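Local coordinates for protein ferredoxin-NADP reductase (Neisseria gonorrhoeae MIA_2011_03-10, PDB 5TR9) that binds flavin-adenine dinucleotide and probably passes electrons between NADP(H) and ferredoxin through that flavin, at residues E41-K46 against K106-F111; G48-L53 against W63-V68; D167-L172 against H183-V188. All blocks are in the same frame, centred on the assembly; numbering follows the deposited sequence.

Interaction 1 (E41-K46 against K106-F111)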
loop_
_atom_site.group_PDB
_atom_site.type_symbol
_atom_site.label_atom_id
_atom_site.label_comp_id
_atom_site.label_asym_id
_atom_site.label_seq_id
_atom_site.Cartn_x
_atom_site.Cartn_y
_atom_site.Cartn_z
ATOM N N GLU A 41 -9.091 -21.868 -1.651
ATOM C CA GLU A 41 -8.995 -22.026 -3.093
ATOM C C GLU A 41 -9.867 -21.022 -3.829
ATOM O O GLU A 41 -9.501 -20.556 -4.912
ATOM C CB GLU A 41 -9.399 -23.458 -3.448
ATOM C CG GLU A 41 -8.910 -23.983 -4.768
ATOM C CD GLU A 41 -9.302 -25.440 -4.976
ATOM O OE1 GLU A 41 -10.453 -25.702 -5.393
ATOM O OE2 GLU A 41 -8.464 -26.323 -4.700
ATOM N N SER A 42 -11.010 -20.663 -3.251
ATOM C CA SER A 42 -11.981 -19.798 -3.903
ATOM C C SER A 42 -11.697 -18.311 -3.729
ATOM O O SER A 42 -12.422 -17.497 -4.309
ATOM C CB SER A 42 -13.385 -20.095 -3.373
ATOM O OG SER A 42 -13.470 -19.778 -1.995
ATOM N N TYR A 43 -10.688 -17.918 -2.952
ATOM C CA TYR A 43 -10.503 -16.495 -2.653
ATOM C C TYR A 43 -9.728 -15.817 -3.775
ATOM O O TYR A 43 -8.532 -16.070 -3.952
ATOM C CB TYR A 43 -9.780 -16.295 -1.326
ATOM C CG TYR A 43 -9.791 -14.850 -0.868
ATOM C CD1 TYR A 43 -10.906 -14.315 -0.232
ATOM C CD2 TYR A 43 -8.692 -14.026 -1.068
ATOM C CE1 TYR A 43 -10.931 -12.994 0.187
ATOM C CE2 TYR A 43 -8.701 -12.686 -0.649
ATOM C CZ TYR A 43 -9.823 -12.184 -0.008
ATOM O OH TYR A 43 -9.847 -10.869 0.412
ATOM N N ARG A 44 -10.397 -14.922 -4.501
ATOM C CA ARG A 44 -9.803 -14.182 -5.608
ATOM C C ARG A 44 -9.685 -12.711 -5.240
ATOM O O ARG A 44 -10.565 -12.156 -4.572
ATOM C CB ARG A 44 -10.657 -14.312 -6.868
ATOM C CG ARG A 44 -11.041 -15.736 -7.212
ATOM C CD ARG A 44 -9.854 -16.493 -7.766
ATOM N NE ARG A 44 -9.223 -15.748 -8.850
ATOM C CZ ARG A 44 -9.694 -15.689 -10.092
ATOM N NH1 ARG A 44 -10.808 -16.337 -10.415
ATOM N NH2 ARG A 44 -9.051 -14.979 -11.012
ATOM N N PHE A 45 -8.608 -12.067 -5.692
ATOM C CA PHE A 45 -8.526 -10.623 -5.541
ATOM C C PHE A 45 -7.688 -10.068 -6.679
ATOM O O PHE A 45 -6.989 -10.807 -7.380
ATOM C CB PHE A 45 -7.958 -10.213 -4.171
ATOM C CG PHE A 45 -6.499 -10.520 -3.989
ATOM C CD1 PHE A 45 -6.077 -11.797 -3.602
ATOM C CD2 PHE A 45 -5.543 -9.519 -4.187
ATOM C CE1 PHE A 45 -4.724 -12.069 -3.425
ATOM C CE2 PHE A 45 -4.191 -9.781 -4.017
ATOM C CZ PHE A 45 -3.779 -11.071 -3.640
ATOM N N LYS A 46 -7.818 -8.766 -6.899
ATOM C CA LYS A 46 -6.957 -8.056 -7.827
ATOM C C LYS A 46 -5.915 -7.287 -7.028
ATOM O O LYS A 46 -6.236 -6.670 -6.009
ATOM C CB LYS A 46 -7.756 -7.093 -8.706
ATOM C CG LYS A 46 -8.769 -7.764 -9.607
ATOM C CD LYS A 46 -9.540 -6.709 -10.398
ATOM C CE LYS A 46 -10.698 -7.304 -11.165
ATOM N NZ LYS A 46 -10.235 -8.170 -12.285
ATOM N N LYS A 106 -15.402 -13.272 2.331
ATOM C CA LYS A 106 -15.233 -13.929 1.035
ATOM C C LYS A 106 -14.945 -12.944 -0.096
ATOM O O LYS A 106 -14.478 -13.364 -1.161
ATOM C CB LYS A 106 -16.468 -14.771 0.698
ATOM C CG LYS A 106 -16.591 -16.026 1.548
ATOM C CD LYS A 106 -17.801 -16.861 1.172
ATOM C CE LYS A 106 -17.850 -18.114 2.027
ATOM N NZ LYS A 106 -19.096 -18.901 1.787
ATOM N N ASN A 107 -15.191 -11.654 0.105
ATOM C CA ASN A 107 -15.061 -10.670 -0.960
ATOM C C ASN A 107 -13.887 -9.738 -0.694
ATOM O O ASN A 107 -13.739 -9.220 0.420
ATOM C CB ASN A 107 -16.339 -9.851 -1.104
ATOM C CG ASN A 107 -16.256 -8.839 -2.235
ATOM O OD1 ASN A 107 -16.157 -9.208 -3.409
ATOM N ND2 ASN A 107 -16.296 -7.554 -1.886
ATOM N N ALA A 108 -13.065 -9.523 -1.716
ATOM C CA ALA A 108 -12.063 -8.469 -1.712
ATOM C C ALA A 108 -12.607 -7.253 -2.449
ATOM O O ALA A 108 -13.385 -7.379 -3.401
ATOM C CB ALA A 108 -10.754 -8.941 -2.357
ATOM N N THR A 109 -12.167 -6.070 -2.020
ATOM C CA THR A 109 -12.789 -4.807 -2.399
ATOM C C THR A 109 -11.707 -3.796 -2.756
ATOM O O THR A 109 -10.572 -3.889 -2.288
ATOM C CB THR A 109 -13.651 -4.260 -1.218
ATOM O OG1 THR A 109 -14.654 -5.222 -0.876
ATOM C CG2 THR A 109 -14.326 -2.934 -1.550
ATOM N N GLY A 110 -12.068 -2.819 -3.587
ATOM C CA GLY A 110 -11.209 -1.664 -3.735
ATOM C C GLY A 110 -10.949 -1.281 -5.171
ATOM O O GLY A 110 -11.118 -2.099 -6.091
ATOM N N PHE A 111 -10.513 -0.035 -5.373
ATOM C CA PHE A 111 -10.376 0.521 -6.712
ATOM C C PHE A 111 -8.967 1.008 -7.018
ATOM O O PHE A 111 -8.778 1.727 -8.009
ATOM C CB PHE A 111 -11.396 1.650 -6.902
ATOM C CG PHE A 111 -12.813 1.203 -6.687
ATOM C CD1 PHE A 111 -13.441 0.387 -7.613
ATOM C CD2 PHE A 111 -13.504 1.565 -5.540
ATOM C CE1 PHE A 111 -14.745 -0.045 -7.413
ATOM C CE2 PHE A 111 -14.807 1.139 -5.337
ATOM C CZ PHE A 111 -15.423 0.331 -6.274
HETATM O O HOH W 1 -14.322 -16.053 -2.047
HETATM O O HOH W 2 -11.863 -10.302 2.208
HETATM O O HOH W 3 -13.057 -11.043 -4.184
HETATM O O HOH W 4 -13.248 -14.378 -3.659
#
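Ala108 drives its methyl group into the angle between Tyr43 and Phe45, and this small wedge is the tight part of an otherwise watery meeting of two loops. Its CB lies 3.6 Å from CB of Phe45 and 3.5 Å from OH of Tyr43, and more of its surface is buried by the partner loop than of any other residue here, narrowly ahead of Tyr43. Tyr43 brings its ring across with CG anti to the backbone N (chi1 -170°), which carries the phenol toward Lys106 and Ala108 although its bond from CA to CB points neither toward nor away from the other loop. Phe45 does the reverse: CG sits between N and the carbonyl carbon (chi1 70°), the ring leads off elsewhere, and CB alone meets the methyl.

The loose side is built from water. No direct hydrogen bond joins the segments; the CA atoms of Tyr43 and Lys106 stay 6.5 Å apart, and waters bridge the two loops instead. One accepts from Ala108 N at 2.9 Å and donates to Arg44 O; another accepts from Arg44 N at 3.0 Å and probably donates to Lys106 O. A third lies in the plane of the Tyr43 ring, accepts from its OH at 2.8 Å, and donates to Asn107 O. The same hydroxyl is hydrogen-bonded to Ser51 OG, so the phenol end is held by two partners.

Both segments are irregular connections in the FAD-binding half of the reductase: 41-46 follows strand 32-38, and the loop 106-111 follows strand 101-105. Leu77 of strand 76-82 packs on both Tyr43 and Phe45, while a backbone hydrogen bond from Phe50 N to Thr109 O ties the second loop to the start of strand 50-57.

Interaction 2 (G48-L53 against W63-V68). With FAD (flavin-adenine dinucleotide), chain C.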
loop_
_atom_site.group_PDB
_atom_site.type_symbol
_atom_site.label_atom_id
_atom_site.label_comp_id
_atom_site.label_asym_id
_atom_site.label_seq_id
_atom_site.Cartn_x
_atom_site.Cartn_y
_atom_site.Cartn_z
ATOM N N GLY A 48 -3.806 -4.711 -5.294
ATOM C CA GLY A 48 -4.217 -3.393 -4.866
ATOM C C GLY A 48 -5.468 -3.392 -4.002
ATOM O O GLY A 48 -5.747 -2.383 -3.332
ATOM N N GLN A 49 -6.215 -4.487 -3.990
ATOM C CA GLN A 49 -7.453 -4.563 -3.229
ATOM C C GLN A 49 -7.198 -4.965 -1.776
ATOM O O GLN A 49 -6.091 -5.359 -1.387
ATOM C CB GLN A 49 -8.412 -5.545 -3.902
ATOM C CG GLN A 49 -8.946 -4.996 -5.219
ATOM C CD GLN A 49 -10.080 -5.826 -5.760
ATOM O OE1 GLN A 49 -10.012 -7.061 -5.802
ATOM N NE2 GLN A 49 -11.151 -5.155 -6.175
ATOM N N PHE A 50 -8.246 -4.831 -0.959
ATOM C CA PHE A 50 -8.153 -5.158 0.457
ATOM C C PHE A 50 -9.156 -6.232 0.871
ATOM O O PHE A 50 -10.225 -6.403 0.267
ATOM C CB PHE A 50 -8.306 -3.893 1.338
ATOM C CG PHE A 50 -9.617 -3.154 1.185
ATOM C CD1 PHE A 50 -10.712 -3.462 2.000
ATOM C CD2 PHE A 50 -9.737 -2.102 0.283
ATOM C CE1 PHE A 50 -11.916 -2.748 1.885
ATOM C CE2 PHE A 50 -10.939 -1.388 0.161
ATOM C CZ PHE A 50 -12.021 -1.712 0.962
ATOM N N SER A 51 -8.760 -6.981 1.903
ATOM C CA SER A 51 -9.573 -7.986 2.566
ATOM C C SER A 51 -10.239 -7.376 3.787
ATOM O O SER A 51 -9.837 -6.323 4.280
ATOM C CB SER A 51 -8.714 -9.162 3.031
ATOM O OG SER A 51 -7.931 -9.705 1.983
ATOM N N ARG A 52 -11.263 -8.058 4.278
ATOM C CA ARG A 52 -11.810 -7.789 5.601
ATOM C C ARG A 52 -11.514 -9.003 6.469
ATOM O O ARG A 52 -11.900 -10.124 6.120
ATOM C CB ARG A 52 -13.310 -7.494 5.547
ATOM C CG ARG A 52 -13.626 -6.018 5.383
ATOM C CD ARG A 52 -15.123 -5.762 5.226
ATOM N NE ARG A 52 -15.955 -6.573 6.114
ATOM C CZ ARG A 52 -16.530 -6.130 7.231
ATOM N NH1 ARG A 52 -16.360 -4.873 7.620
ATOM N NH2 ARG A 52 -17.280 -6.947 7.959
ATOM N N LEU A 53 -10.802 -8.780 7.568
ATOM C CA LEU A 53 -10.393 -9.828 8.488
ATOM C C LEU A 53 -11.124 -9.632 9.802
ATOM O O LEU A 53 -11.429 -8.500 10.190
ATOM C CB LEU A 53 -8.887 -9.793 8.750
ATOM C CG LEU A 53 -7.974 -9.872 7.526
ATOM C CD1 LEU A 53 -6.494 -9.796 7.950
ATOM C CD2 LEU A 53 -8.257 -11.153 6.746
ATOM N N TRP A 63 -14.261 -6.708 13.086
ATOM C CA TRP A 63 -13.818 -6.741 11.694
ATOM C C TRP A 63 -13.020 -5.494 11.356
ATOM O O TRP A 63 -13.400 -4.387 11.761
ATOM C CB TRP A 63 -15.004 -6.802 10.739
ATOM C CG TRP A 63 -15.783 -8.062 10.793
ATOM C CD1 TRP A 63 -16.926 -8.290 11.497
ATOM C CD2 TRP A 63 -15.490 -9.274 10.092
ATOM N NE1 TRP A 63 -17.365 -9.579 11.284
ATOM C CE2 TRP A 63 -16.499 -10.201 10.424
ATOM C CE3 TRP A 63 -14.473 -9.661 9.212
ATOM C CZ2 TRP A 63 -16.517 -11.504 9.911
ATOM C CZ3 TRP A 63 -14.492 -10.954 8.702
ATOM C CH2 TRP A 63 -15.505 -11.858 9.058
ATOM N N ARG A 64 -11.960 -5.670 10.558
ATOM C CA ARG A 64 -11.167 -4.549 10.049
ATOM C C ARG A 64 -10.645 -4.864 8.650
ATOM O O ARG A 64 -10.435 -6.029 8.294
ATOM C CB ARG A 64 -9.970 -4.220 10.964
ATOM C CG ARG A 64 -10.332 -3.664 12.349
ATOM C CD ARG A 64 -10.947 -2.276 12.252
ATOM N NE ARG A 64 -11.060 -1.612 13.554
ATOM C CZ ARG A 64 -12.075 -1.780 14.403
ATOM N NH1 ARG A 64 -13.067 -2.624 14.115
ATOM N NH2 ARG A 64 -12.098 -1.106 15.555
ATOM N N ALA A 65 -10.386 -3.809 7.872
ATOM C CA ALA A 65 -9.871 -3.960 6.511
ATOM C C ALA A 65 -8.343 -3.893 6.471
ATOM O O ALA A 65 -7.720 -3.110 7.202
ATOM C CB ALA A 65 -10.450 -2.872 5.601
ATOM N N TYR A 66 -7.740 -4.707 5.593
ATOM C CA TYR A 66 -6.287 -4.737 5.389
ATOM C C TYR A 66 -5.989 -4.967 3.919
ATOM O O TYR A 66 -6.554 -5.879 3.317
ATOM C CB TYR A 66 -5.610 -5.841 6.229
ATOM C CG TYR A 66 -5.864 -5.574 7.682
ATOM C CD1 TYR A 66 -5.049 -4.703 8.398
ATOM C CD2 TYR A 66 -6.960 -6.141 8.317
ATOM C CE1 TYR A 66 -5.327 -4.399 9.716
ATOM C CE2 TYR A 66 -7.247 -5.844 9.621
ATOM C CZ TYR A 66 -6.425 -4.987 10.316
ATOM O OH TYR A 66 -6.739 -4.689 11.614
ATOM N N SER A 67 -5.092 -4.165 3.349
ATOM C CA SER A 67 -4.684 -4.415 1.964
ATOM C C SER A 67 -3.845 -5.679 1.861
ATOM O O SER A 67 -2.937 -5.905 2.663
ATOM C CB SER A 67 -3.866 -3.244 1.425
ATOM O OG SER A 67 -4.587 -2.027 1.527
ATOM N N VAL A 68 -4.117 -6.501 0.842
ATOM C CA VAL A 68 -3.290 -7.692 0.655
ATOM C C VAL A 68 -1.898 -7.270 0.207
ATOM O O VAL A 68 -1.748 -6.530 -0.773
ATOM C CB VAL A 68 -3.925 -8.654 -0.359
ATOM C CG1 VAL A 68 -3.082 -9.929 -0.438
ATOM C CG2 VAL A 68 -5.351 -8.989 0.049
HETATM P PA FAD C . -9.056 1.298 15.239
HETATM O O1A FAD C . -10.151 1.400 16.249
HETATM O O2A FAD C . -9.449 0.745 13.874
HETATM O O5B FAD C . -8.387 2.681 14.961
HETATM C C5B FAD C . -7.983 3.550 16.038
HETATM C C4B FAD C . -7.254 4.716 15.415
HETATM O O4B FAD C . -5.958 4.270 14.968
HETATM C C3B FAD C . -7.905 5.290 14.165
HETATM O O3B FAD C . -8.908 6.250 14.479
HETATM C C2B FAD C . -6.722 5.944 13.450
HETATM O O2B FAD C . -6.436 7.233 13.986
HETATM C C1B FAD C . -5.569 5.013 13.823
HETATM N N9A FAD C . -5.182 4.061 12.791
HETATM C C8A FAD C . -5.863 2.947 12.383
HETATM N N7A FAD C . -5.236 2.246 11.466
HETATM C C5A FAD C . -4.052 2.944 11.276
HETATM C C6A FAD C . -2.950 2.720 10.431
HETATM N N6A FAD C . -2.869 1.689 9.583
HETATM N N1A FAD C . -1.935 3.613 10.474
HETATM C C2A FAD C . -2.019 4.644 11.324
HETATM N N3A FAD C . -3.010 4.958 12.165
HETATM C C4A FAD C . -3.998 4.055 12.098
HETATM N N1 FAD C . -4.313 -0.938 8.710
HETATM C C2 FAD C . -3.102 -1.552 8.585
HETATM O O2 FAD C . -2.328 -1.646 9.550
HETATM N N3 FAD C . -2.724 -2.057 7.346
HETATM C C4 FAD C . -3.477 -1.999 6.183
HETATM O O4 FAD C . -3.053 -2.493 5.138
HETATM C C4X FAD C . -4.759 -1.356 6.339
HETATM N N5 FAD C . -5.532 -1.238 5.275
HETATM C C5X FAD C . -6.759 -0.622 5.434
HETATM C C6 FAD C . -7.594 -0.495 4.320
HETATM C C7 FAD C . -8.836 0.118 4.424
HETATM C C7M FAD C . -9.719 0.225 3.208
HETATM C C8 FAD C . -9.267 0.606 5.668
HETATM C C8M FAD C . -10.616 1.269 5.808
HETATM C C9 FAD C . -8.434 0.487 6.780
HETATM C C9A FAD C . -7.190 -0.126 6.676
HETATM N N10 FAD C . -6.302 -0.229 7.773
HETATM C C10 FAD C . -5.097 -0.864 7.644
HETATM C "C1'" FAD C . -6.729 0.135 9.126
HETATM C "C2'" FAD C . -7.242 -1.122 9.854
HETATM O "O2'" FAD C . -8.490 -1.569 9.319
HETATM C "C3'" FAD C . -7.392 -0.882 11.358
HETATM O "O3'" FAD C . -8.109 0.327 11.577
HETATM C "C4'" FAD C . -6.073 -0.955 12.131
HETATM O "O4'" FAD C . -5.582 -2.297 12.077
HETATM C "C5'" FAD C . -6.209 -0.538 13.580
HETATM O "O5'" FAD C . -7.265 -1.306 14.190
HETATM P P FAD C . -7.610 -1.125 15.728
HETATM O O1P FAD C . -6.398 -1.490 16.576
HETATM O O2P FAD C . -8.890 -1.839 15.985
HETATM O O3P FAD C . -7.845 0.462 15.829
HETATM O O HOH W 5 -3.580 -5.534 -2.607
HETATM O O HOH W 6 -6.297 -1.647 -0.608
#
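Strands 50-57 and 60-67 form a beta hairpin of the FAD-binding antiparallel barrel, and Ser51 and Leu53 face Tyr66 and Arg64 as its hydrogen-bonded pairs. Each of these two pairs makes two backbone bonds, including Ser51 N to Tyr66 O at 2.8 Å and Arg64 N to Leu53 O at 2.9 Å. Past the strand end, Val68 N still donates to Gln49 O, which also accepts a hydrogen bond from a water held by Gly48 N and Val68 O.

Apolar contacts come next. On the face that carries Leu53 and Tyr66, Leu53 CD1 reaches Tyr66 CD2 at 3.7 Å, the two side chains crossing at about a right angle. The Ala65 methyl, on the face it shares with Arg52, meets the Phe50 ring, which takes the flavin methyl C7M over the centre of one side, 3.5 Å above its plane.

Stacking is supplied by Arg52, whose chain bends at chi3 (41°) to lay its guanidinium flat on the Trp63 indole, planes 21° apart. Its NH2 lies over a face of the indole, offset toward the rim, 3.4 Å from CG of Trp63. Arg52 was modelled in two conformers, so the stack is not its sole arrangement.

A further group of polar contacts holds the cofactor. Ser67 N donates to the flavin carbonyl O4, Ala65 O accepts from the ribityl hydroxyl O2', and Tyr66 OH is hydrogen-bonded to O4' at 2.7 Å. Arg64, bent at chi2 (-68°), probably offsets phosphate charge through two bonds to the group around PA, which lies in its guanidinium plane: NE to O2A at 2.9 Å and NH2 to O1A. Its third nitrogen turns back, NH1 donating to Trp63 O at 3.0 Å from above that carbonyl's plane.

Interaction 3 (D167-L172 against H183-V188)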
loop_
_atom_site.group_PDB
_atom_site.type_symbol
_atom_site.label_atom_id
_atom_site.label_comp_id
_atom_site.label_asym_id
_atom_site.label_seq_id
_atom_site.Cartn_x
_atom_site.Cartn_y
_atom_site.Cartn_z
ATOM N N ASP A 167 15.213 -2.395 2.434
ATOM C CA ASP A 167 16.261 -3.231 1.854
ATOM C C ASP A 167 15.755 -3.969 0.624
ATOM O O ASP A 167 16.452 -4.047 -0.394
ATOM C CB ASP A 167 16.786 -4.225 2.889
ATOM C CG ASP A 167 17.573 -3.552 3.997
ATOM O OD1 ASP A 167 17.771 -2.321 3.932
ATOM O OD2 ASP A 167 17.989 -4.262 4.937
ATOM N N ARG A 168 14.536 -4.502 0.696
ATOM C CA ARG A 168 13.971 -5.239 -0.429
ATOM C C ARG A 168 13.743 -4.328 -1.632
ATOM O O ARG A 168 14.090 -4.679 -2.767
ATOM C CB ARG A 168 12.661 -5.903 0.004
ATOM C CG ARG A 168 11.680 -6.183 -1.125
ATOM C CD ARG A 168 10.337 -6.631 -0.567
ATOM N NE ARG A 168 9.355 -6.868 -1.621
ATOM C CZ ARG A 168 8.087 -7.208 -1.401
ATOM N NH1 ARG A 168 7.640 -7.352 -0.157
ATOM N NH2 ARG A 168 7.264 -7.404 -2.425
ATOM N N LEU A 169 13.152 -3.156 -1.405
ATOM C CA LEU A 169 12.798 -2.288 -2.524
ATOM C C LEU A 169 14.006 -1.528 -3.064
ATOM O O LEU A 169 14.074 -1.265 -4.268
ATOM C CB LEU A 169 11.691 -1.321 -2.112
ATOM C CG LEU A 169 10.390 -2.001 -1.669
ATOM C CD1 LEU A 169 9.451 -0.971 -1.072
ATOM C CD2 LEU A 169 9.716 -2.714 -2.820
ATOM N N ALA A 170 14.970 -1.185 -2.207
ATOM C CA ALA A 170 16.201 -0.590 -2.719
ATOM C C ALA A 170 16.944 -1.567 -3.623
ATOM O O ALA A 170 17.508 -1.170 -4.651
ATOM C CB ALA A 170 17.091 -0.136 -1.561
ATOM N N ALA A 171 16.940 -2.857 -3.268
ATOM C CA ALA A 171 17.613 -3.849 -4.102
ATOM C C ALA A 171 16.897 -4.031 -5.437
ATOM O O ALA A 171 17.546 -4.168 -6.481
ATOM C CB ALA A 171 17.718 -5.179 -3.356
ATOM N N LEU A 172 15.558 -4.035 -5.425
ATOM C CA LEU A 172 14.798 -4.084 -6.672
ATOM C C LEU A 172 15.077 -2.861 -7.541
ATOM O O LEU A 172 14.998 -2.934 -8.776
ATOM C CB LEU A 172 13.303 -4.187 -6.360
ATOM C CG LEU A 172 12.343 -4.521 -7.504
ATOM C CD1 LEU A 172 12.508 -5.977 -7.908
ATOM C CD2 LEU A 172 10.895 -4.226 -7.105
ATOM N N HIS A 183 12.391 -1.044 -18.509
ATOM C CA HIS A 183 11.387 -0.379 -17.683
ATOM C C HIS A 183 11.807 -0.359 -16.214
ATOM O O HIS A 183 11.644 -1.336 -15.481
ATOM C CB HIS A 183 10.026 -1.055 -17.834
ATOM C CG HIS A 183 9.398 -0.856 -19.180
ATOM N ND1 HIS A 183 8.081 -1.174 -19.443
ATOM C CD2 HIS A 183 9.908 -0.378 -20.340
ATOM C CE1 HIS A 183 7.806 -0.895 -20.704
ATOM N NE2 HIS A 183 8.899 -0.414 -21.272
ATOM N N SER A 184 12.338 0.778 -15.795
ATOM C CA SER A 184 12.988 0.871 -14.502
ATOM C C SER A 184 11.964 0.909 -13.371
ATOM O O SER A 184 10.848 1.418 -13.515
ATOM C CB SER A 184 13.880 2.112 -14.452
ATOM O OG SER A 184 14.735 2.088 -13.323
ATOM N N PHE A 185 12.355 0.341 -12.237
ATOM C CA PHE A 185 11.651 0.520 -10.980
ATOM C C PHE A 185 12.483 1.451 -10.111
ATOM O O PHE A 185 13.704 1.288 -10.029
ATOM C CB PHE A 185 11.429 -0.810 -10.256
ATOM C CG PHE A 185 10.961 -0.637 -8.843
ATOM C CD1 PHE A 185 9.668 -0.214 -8.578
ATOM C CD2 PHE A 185 11.820 -0.855 -7.773
ATOM C CE1 PHE A 185 9.234 -0.022 -7.272
ATOM C CE2 PHE A 185 11.387 -0.676 -6.465
ATOM C CZ PHE A 185 10.089 -0.259 -6.215
ATOM N N ARG A 186 11.835 2.446 -9.510
ATOM C CA ARG A 186 12.487 3.397 -8.620
ATOM C C ARG A 186 11.801 3.367 -7.266
ATOM O O ARG A 186 10.567 3.387 -7.189
ATOM C CB ARG A 186 12.438 4.829 -9.171
ATOM C CG ARG A 186 13.276 5.092 -10.418
ATOM C CD ARG A 186 12.674 4.471 -11.675
ATOM N NE ARG A 186 13.280 5.037 -12.879
ATOM C CZ ARG A 186 12.797 6.093 -13.525
ATOM N NH1 ARG A 186 11.689 6.692 -13.088
ATOM N NH2 ARG A 186 13.422 6.551 -14.605
ATOM N N PHE A 187 12.595 3.342 -6.199
ATOM C CA PHE A 187 12.077 3.443 -4.842
ATOM C C PHE A 187 12.687 4.657 -4.158
ATOM O O PHE A 187 13.912 4.821 -4.151
ATOM C CB PHE A 187 12.389 2.171 -4.040
ATOM C CG PHE A 187 12.004 2.262 -2.589
ATOM C CD1 PHE A 187 10.674 2.420 -2.219
ATOM C CD2 PHE A 187 12.972 2.203 -1.599
ATOM C CE1 PHE A 187 10.306 2.503 -0.872
ATOM C CE2 PHE A 187 12.610 2.281 -0.255
ATOM C CZ PHE A 187 11.284 2.434 0.103
ATOM N N VAL A 188 11.834 5.496 -3.582
ATOM C CA VAL A 188 12.270 6.702 -2.882
ATOM C C VAL A 188 11.724 6.663 -1.460
ATOM O O VAL A 188 10.519 6.866 -1.255
ATOM C CB VAL A 188 11.796 7.968 -3.609
ATOM C CG1 VAL A 188 12.241 9.211 -2.845
ATOM C CG2 VAL A 188 12.339 7.991 -5.041
#
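Leu169 and Leu172 press from helix 166-173 onto the rings of Phe187 and Phe185, a helix-on-sheet contact in the alpha/beta NAD-binding domain, whose parallel sheet includes strand 185-191. Two CH-pi contacts form the first shell. Leu169 CB lies 3.8 Å from the centroid of the Phe187 ring, 17° off its normal, while CD1 of the same leucine extends to CE1 at 3.6 Å. Leu172 sets CD2 over a face of Phe185, also 3.8 Å from the centroid and 23° off the normal. In both pairs the side chains cross at about a right angle.

The torsions explain how the rings get there. Both phenylalanines hold CG anti to the backbone N, and being two residues apart on the strand they project toward the same helix. The helix runs with its N-to-C direction at 141° to that of the strand, with the short axes 7.4 Å apart at closest.

In the next shell, Leu139 of helix 133-139 packs on Leu169 and Phe185, and Arg145 of helix 142-147 on Leu172 and Phe185. Ser173 OG accepts from Phe187 N, tying the helix end to the strand. Within the contact itself, the carbonyl oxygen of Leu169 meets Phe185 at its edge, lying in the ring plane 3.5 Å from CE2.

In the fold
From the N terminus, the chain first enters 41-46, the loop between strands 32-38 and 50-57, whose partner 106-111 comes only after strand 101-105, so interaction 1 closes a long loop. Interaction 2 falls wholly within that span and closes the beta hairpin of strands 50-57 and 60-67. The two touch, with centres 9 Å apart, and together tie the loops before strand 50-57 and after strand 101-105 to the hairpin. Interaction 3 follows in series, closing a short connection from helix 166-173 to strand 185-191 in the NAD-binding domain. It touches neither of the others: its centre is about 25 Å from that of interaction 2.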